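Local structure of putative cytochrome P450 hydroxylase (Chondromyces apiculatus DSM 436, 6GMF) at residues P77-V82 and K89-V94. The protein probably works as a heme-dependent cytochrome P450 monooxygenase, active on terpenes, that inserts oxygen from molecular oxygen into its substrates. Residues are numbered along the deposited sequence; the frame is centred on the assembly and turned at random.
Sequences PSIVQV and KLRTLV. With HEM (protoporphyrin IX containing Fe), chain B.
Ile79 and Leu90 bring the 3-10 turn at 79-81 against the helix 86-94, their CA atoms 7.1 Å apart, and no hydrogen bond links the two segments. The turn is secured from within: Gln81 N bonds to Ser78 O, and Ser78 OG accepts a nearly straight bond from Val80 N at 3.3 Å, an ST turn. Ile79 then illustrates how one branched side chain can span three residues of a helix, Leu90, Arg91 and Val94. With CG1 anti to the backbone N (chi1 -169°) and chi2 also extended, its long arm runs across Leu90, CG1 lying 3.7 Å from Leu90 CD2, and ends with CD1 3.7 Å from Arg91 CA and 3.9 Å from Val94 CG2. Val82 CG2 adds a looser touch on Leu90 CD2. In the cytochrome P450 fold this region, the end of the B–C loop and the later turns of helix C, borders the heme propionates. Arg91, extended from CG to NE, reaches past Ile79 to present its guanidinium edge, NH1 donating to HEM O1D at 2.8 Å; Phe342 O takes a second bond from NH1, and His87 NE2 also hydrogen-bonds to the heme. Replacing Ile79 with an alanine would probably leave Val94 CG2 and the backbone at Arg91 without their partner and open a gap between turn and helix. Val80 CG2 approaches both propionates, 3.7 Å from HEM O2A, while Val80 O accepts a hydrogen bond from Asn58 ND2, which also hydrogen-bonds to the heme.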
ATOM      1  N   PRO A  77     -18.026   4.239   6.253  1.00 28.20           N
ATOM      2  CA  PRO A  77     -17.061   3.831   5.237  1.00 27.79           C
ATOM      3  C   PRO A  77     -15.637   4.215   5.653  1.00 23.74           C
ATOM      4  O   PRO A  77     -15.454   5.035   6.500  1.00 23.30           O
ATOM      5  CB  PRO A  77     -17.504   4.632   3.997  1.00 30.28           C
ATOM      6  CG  PRO A  77     -18.106   5.881   4.609  1.00 32.16           C
ATOM      7  CD  PRO A  77     -18.857   5.372   5.825  1.00 29.48           C
ATOM      8  N   SER A  78     -14.663   3.581   5.001  1.00 20.62           N
ATOM      9  CA  SER A  78     -13.278   3.980   5.071  1.00 20.04           C
ATOM     10  C   SER A  78     -13.149   5.462   4.681  1.00 18.67           C
ATOM     11  O   SER A  78     -13.792   5.909   3.717  1.00 22.10           O
ATOM     12  CB  SER A  78     -12.504   3.093   4.144  1.00 20.05           C
ATOM     13  OG  SER A  78     -11.138   3.499   4.106  1.00 19.49           O
ATOM     14  N   ILE A  79     -12.265   6.169   5.368  1.00 19.64           N
ATOM     15  CA  ILE A  79     -11.839   7.483   4.997  1.00 17.98           C
ATOM     16  C   ILE A  79     -11.515   7.574   3.492  1.00 18.02           C
ATOM     17  O   ILE A  79     -11.797   8.605   2.906  1.00 18.63           O
ATOM     18  CB  ILE A  79     -10.687   7.977   5.884  1.00 19.41           C
ATOM     19  CG1 ILE A  79     -10.402   9.460   5.685  1.00 22.05           C
ATOM     20  CG2 ILE A  79      -9.458   7.125   5.686  1.00 20.50           C
ATOM     21  CD1 ILE A  79      -9.229   9.958   6.466  1.00 24.37           C
ATOM     22  N   VAL A  80     -11.076   6.491   2.833  1.00 17.90           N
ATOM     23  CA  VAL A  80     -10.641   6.586   1.476  1.00 17.91           C
ATOM     24  C   VAL A  80     -11.849   6.681   0.542  1.00 17.39           C
ATOM     25  O   VAL A  80     -11.703   7.006  -0.624  1.00 18.51           O
ATOM     26  CB  VAL A  80      -9.720   5.411   1.096  1.00 20.28           C
ATOM     27  CG1 VAL A  80     -10.489   4.144   0.823  1.00 19.39           C
ATOM     28  CG2 VAL A  80      -8.827   5.750  -0.092  1.00 19.11           C
ATOM     29  N   GLN A  81     -13.040   6.376   1.042  1.00 18.13           N
ATOM     30  CA  GLN A  81     -14.264   6.475   0.277  1.00 20.47           C
ATOM     31  C   GLN A  81     -14.968   7.823   0.462  1.00 21.76           C
ATOM     32  O   GLN A  81     -15.960   8.034  -0.213  1.00 25.01           O
ATOM     33  CB  GLN A  81     -15.237   5.369   0.688  1.00 25.62           C
ATOM     34  CG  GLN A  81     -14.724   3.982   0.380  1.00 32.33           C
ATOM     35  CD  GLN A  81     -15.833   2.959   0.367  1.00 36.81           C
ATOM     36  OE1 GLN A  81     -16.650   2.877   1.276  1.00 50.68           O
ATOM     37  NE2 GLN A  81     -15.882   2.186  -0.693  1.00 42.39           N
ATOM     38  N   VAL A  82     -14.442   8.715   1.294  1.00 20.13           N
ATOM     39  CA  VAL A  82     -15.170   9.900   1.652  1.00 20.19           C
ATOM     40  C   VAL A  82     -14.663  11.079   0.813  1.00 21.63           C
ATOM     41  O   VAL A  82     -13.462  11.305   0.620  1.00 19.29           O
ATOM     42  CB  VAL A  82     -15.049  10.150   3.163  1.00 22.61           C
ATOM     43  CG1 VAL A  82     -15.800  11.396   3.600  1.00 22.64           C
ATOM     44  CG2 VAL A  82     -15.515   8.923   3.943  1.00 21.89           C
ATOM     45  N   LYS A  89     -12.783  16.803   7.560  1.00 23.32           N
ATOM     46  CA  LYS A  89     -13.079  16.779   9.005  1.00 24.91           C
ATOM     47  C   LYS A  89     -12.530  15.470   9.570  1.00 22.67           C
ATOM     48  O   LYS A  89     -11.845  15.440  10.600  1.00 24.06           O
ATOM     49  CB  LYS A  89     -14.590  16.903   9.239  1.00 25.97           C
ATOM     50  CG  LYS A  89     -15.235  18.162   8.679  1.00 31.93           C
ATOM     51  N   LEU A  90     -12.842  14.387   8.860  1.00 22.39           N
ATOM     52  CA  LEU A  90     -12.418  13.074   9.292  1.00 21.09           C
ATOM     53  C   LEU A  90     -10.886  12.976   9.266  1.00 19.32           C
ATOM     54  O   LEU A  90     -10.284  12.503  10.201  1.00 20.07           O
ATOM     55  CB  LEU A  90     -13.080  12.044   8.386  1.00 21.19           C
ATOM     56  CG  LEU A  90     -12.705  10.596   8.669  1.00 23.93           C
ATOM     57  CD1 LEU A  90     -12.999  10.227  10.118  1.00 23.52           C
ATOM     58  CD2 LEU A  90     -13.464   9.665   7.729  1.00 26.36           C
ATOM     59  N   ARG A  91     -10.268  13.464   8.195  1.00 18.54           N
ATOM     60  CA  ARG A  91      -8.842  13.313   8.084  1.00 20.15           C
ATOM     61  C   ARG A  91      -8.090  14.096   9.181  1.00 20.56           C
ATOM     62  O   ARG A  91      -7.097  13.641   9.748  1.00 19.56           O
ATOM     63  CB  ARG A  91      -8.373  13.698   6.687  1.00 20.67           C
ATOM     64  CG  ARG A  91      -6.870  13.521   6.536  1.00 21.89           C
ATOM     65  CD  ARG A  91      -6.464  13.377   5.109  1.00 20.92           C
ATOM     66  NE  ARG A  91      -5.003  13.442   5.034  1.00 21.83           N
ATOM     67  CZ  ARG A  91      -4.276  12.709   4.201  1.00 22.08           C
ATOM     68  NH1 ARG A  91      -4.846  11.759   3.475  1.00 18.53           N
ATOM     69  NH2 ARG A  91      -2.980  12.895   4.150  1.00 19.68           N
ATOM     70  N   THR A  92      -8.544  15.319   9.456  1.00 20.67           N
ATOM     71  CA  THR A  92      -7.919  16.122  10.501  1.00 20.79           C
ATOM     72  C   THR A  92      -8.018  15.442  11.884  1.00 19.17           C
ATOM     73  O   THR A  92      -7.073  15.444  12.648  1.00 22.53           O
ATOM     74  CB  THR A  92      -8.587  17.496  10.517  1.00 23.29           C
ATOM     75  OG1 THR A  92      -8.267  18.135   9.273  1.00 27.40           O
ATOM     76  CG2 THR A  92      -8.183  18.321  11.714  1.00 25.08           C
ATOM     77  N   LEU A  93      -9.133  14.800  12.157  1.00 18.27           N
ATOM     78  CA  LEU A  93      -9.342  14.036  13.401  1.00 19.06           C
ATOM     79  C   LEU A  93      -8.411  12.806  13.470  1.00 19.39           C
ATOM     80  O   LEU A  93      -7.689  12.633  14.435  1.00 19.61           O
ATOM     81  CB  LEU A  93     -10.816  13.637  13.545  1.00 20.04           C
ATOM     82  CG  LEU A  93     -11.676  14.710  14.229  1.00 21.69           C
ATOM     83  CD1 LEU A  93     -13.131  14.364  14.050  1.00 22.40           C
ATOM     84  CD2 LEU A  93     -11.283  14.877  15.685  1.00 24.16           C
ATOM     85  N   VAL A  94      -8.397  11.944  12.432  1.00 20.66           N
ATOM     86  CA  VAL A  94      -7.653  10.693  12.543  1.00 19.53           C
ATOM     87  C   VAL A  94      -6.135  10.993  12.589  1.00 19.77           C
ATOM     88  O   VAL A  94      -5.417  10.264  13.277  1.00 21.03           O
ATOM     89  CB  VAL A  94      -8.050   9.668  11.466  1.00 19.93           C
ATOM     90  CG1 VAL A  94      -9.532   9.292  11.550  1.00 20.30           C
ATOM     91  CG2 VAL A  94      -7.704  10.086  10.054  1.00 20.90           C
TER
HETATM   92  CHA HEM B 501      -4.134   6.276   0.990  1.00 15.48           C
HETATM   93  CHB HEM B 501      -0.640   4.027  -1.238  1.00 13.76           C
HETATM   94  CHC HEM B 501       0.849   2.285   3.026  1.00 14.52           C
HETATM   95  CHD HEM B 501      -2.888   4.227   5.197  1.00 13.83           C
HETATM   96  C1A HEM B 501      -3.274   5.839   0.011  1.00 14.07           C
HETATM   97  C2A HEM B 501      -3.365   6.307  -1.330  1.00 14.37           C
HETATM   98  C3A HEM B 501      -2.376   5.636  -1.975  1.00 13.48           C
HETATM   99  C4A HEM B 501      -1.707   4.833  -1.017  1.00 13.73           C
HETATM  100  CMA HEM B 501      -2.028   5.646  -3.443  1.00 13.69           C
HETATM  101  CAA HEM B 501      -4.328   7.286  -1.942  1.00 15.92           C
HETATM  102  CBA HEM B 501      -5.707   6.665  -2.290  1.00 14.10           C
HETATM  103  CGA HEM B 501      -6.620   7.616  -3.035  1.00 16.38           C
HETATM  104  O1A HEM B 501      -6.195   8.735  -3.420  1.00 16.63           O
HETATM  105  O2A HEM B 501      -7.764   7.131  -3.322  1.00 16.83           O
HETATM  106  C1B HEM B 501       0.096   3.317  -0.276  1.00 14.18           C
HETATM  107  C2B HEM B 501       1.297   2.563  -0.526  1.00 13.53           C
HETATM  108  C3B HEM B 501       1.731   2.050   0.655  1.00 14.26           C
HETATM  109  C4B HEM B 501       0.782   2.528   1.663  1.00 13.77           C
HETATM  110  CMB HEM B 501       1.859   2.416  -1.882  1.00 14.09           C
HETATM  111  CAB HEM B 501       2.961   1.237   1.000  1.00 15.10           C
HETATM  112  CBB HEM B 501       3.981   1.256   0.206  1.00 18.55           C
HETATM  113  C1C HEM B 501       0.029   2.680   4.023  1.00 13.37           C
HETATM  114  C2C HEM B 501       0.191   2.322   5.404  1.00 14.40           C
HETATM  115  C3C HEM B 501      -0.914   2.907   6.000  1.00 14.83           C
HETATM  116  C4C HEM B 501      -1.711   3.531   5.015  1.00 14.45           C
HETATM  117  CMC HEM B 501       1.388   1.663   6.027  1.00 15.99           C
HETATM  118  CAC HEM B 501      -1.304   2.942   7.410  1.00 15.77           C
HETATM  119  CBC HEM B 501      -0.775   2.205   8.358  1.00 21.61           C
HETATM  120  C1D HEM B 501      -3.536   4.913   4.204  1.00 15.43           C
HETATM  121  C2D HEM B 501      -4.809   5.652   4.450  1.00 15.60           C
HETATM  122  C3D HEM B 501      -5.145   6.237   3.282  1.00 15.79           C
HETATM  123  C4D HEM B 501      -4.099   5.858   2.327  1.00 14.91           C
HETATM  124  CMD HEM B 501      -5.470   5.688   5.819  1.00 15.91           C
HETATM  125  CAD HEM B 501      -6.357   7.089   3.026  1.00 15.97           C
HETATM  126  CBD HEM B 501      -6.140   8.607   3.136  1.00 16.79           C
HETATM  127  CGD HEM B 501      -7.366   9.411   2.759  1.00 18.57           C
HETATM  128  O1D HEM B 501      -7.404  10.585   3.166  1.00 19.76           O
HETATM  129  O2D HEM B 501      -8.269   8.902   2.045  1.00 17.09           O
HETATM  130  NA  HEM B 501      -2.239   4.937   0.199  1.00 15.49           N
HETATM  131  NB  HEM B 501      -0.132   3.260   1.031  1.00 13.73           N
HETATM  132  NC  HEM B 501      -1.143   3.371   3.783  1.00 15.30           N
HETATM  133  ND  HEM B 501      -3.201   5.022   2.872  1.00 14.46           N
HETATM  134 FE   HEM B 501      -1.646   4.258   1.986  1.00 15.67          FE
HETATM  135  O   HOH W   1      -2.954   2.512   1.467  1.00 21.01           O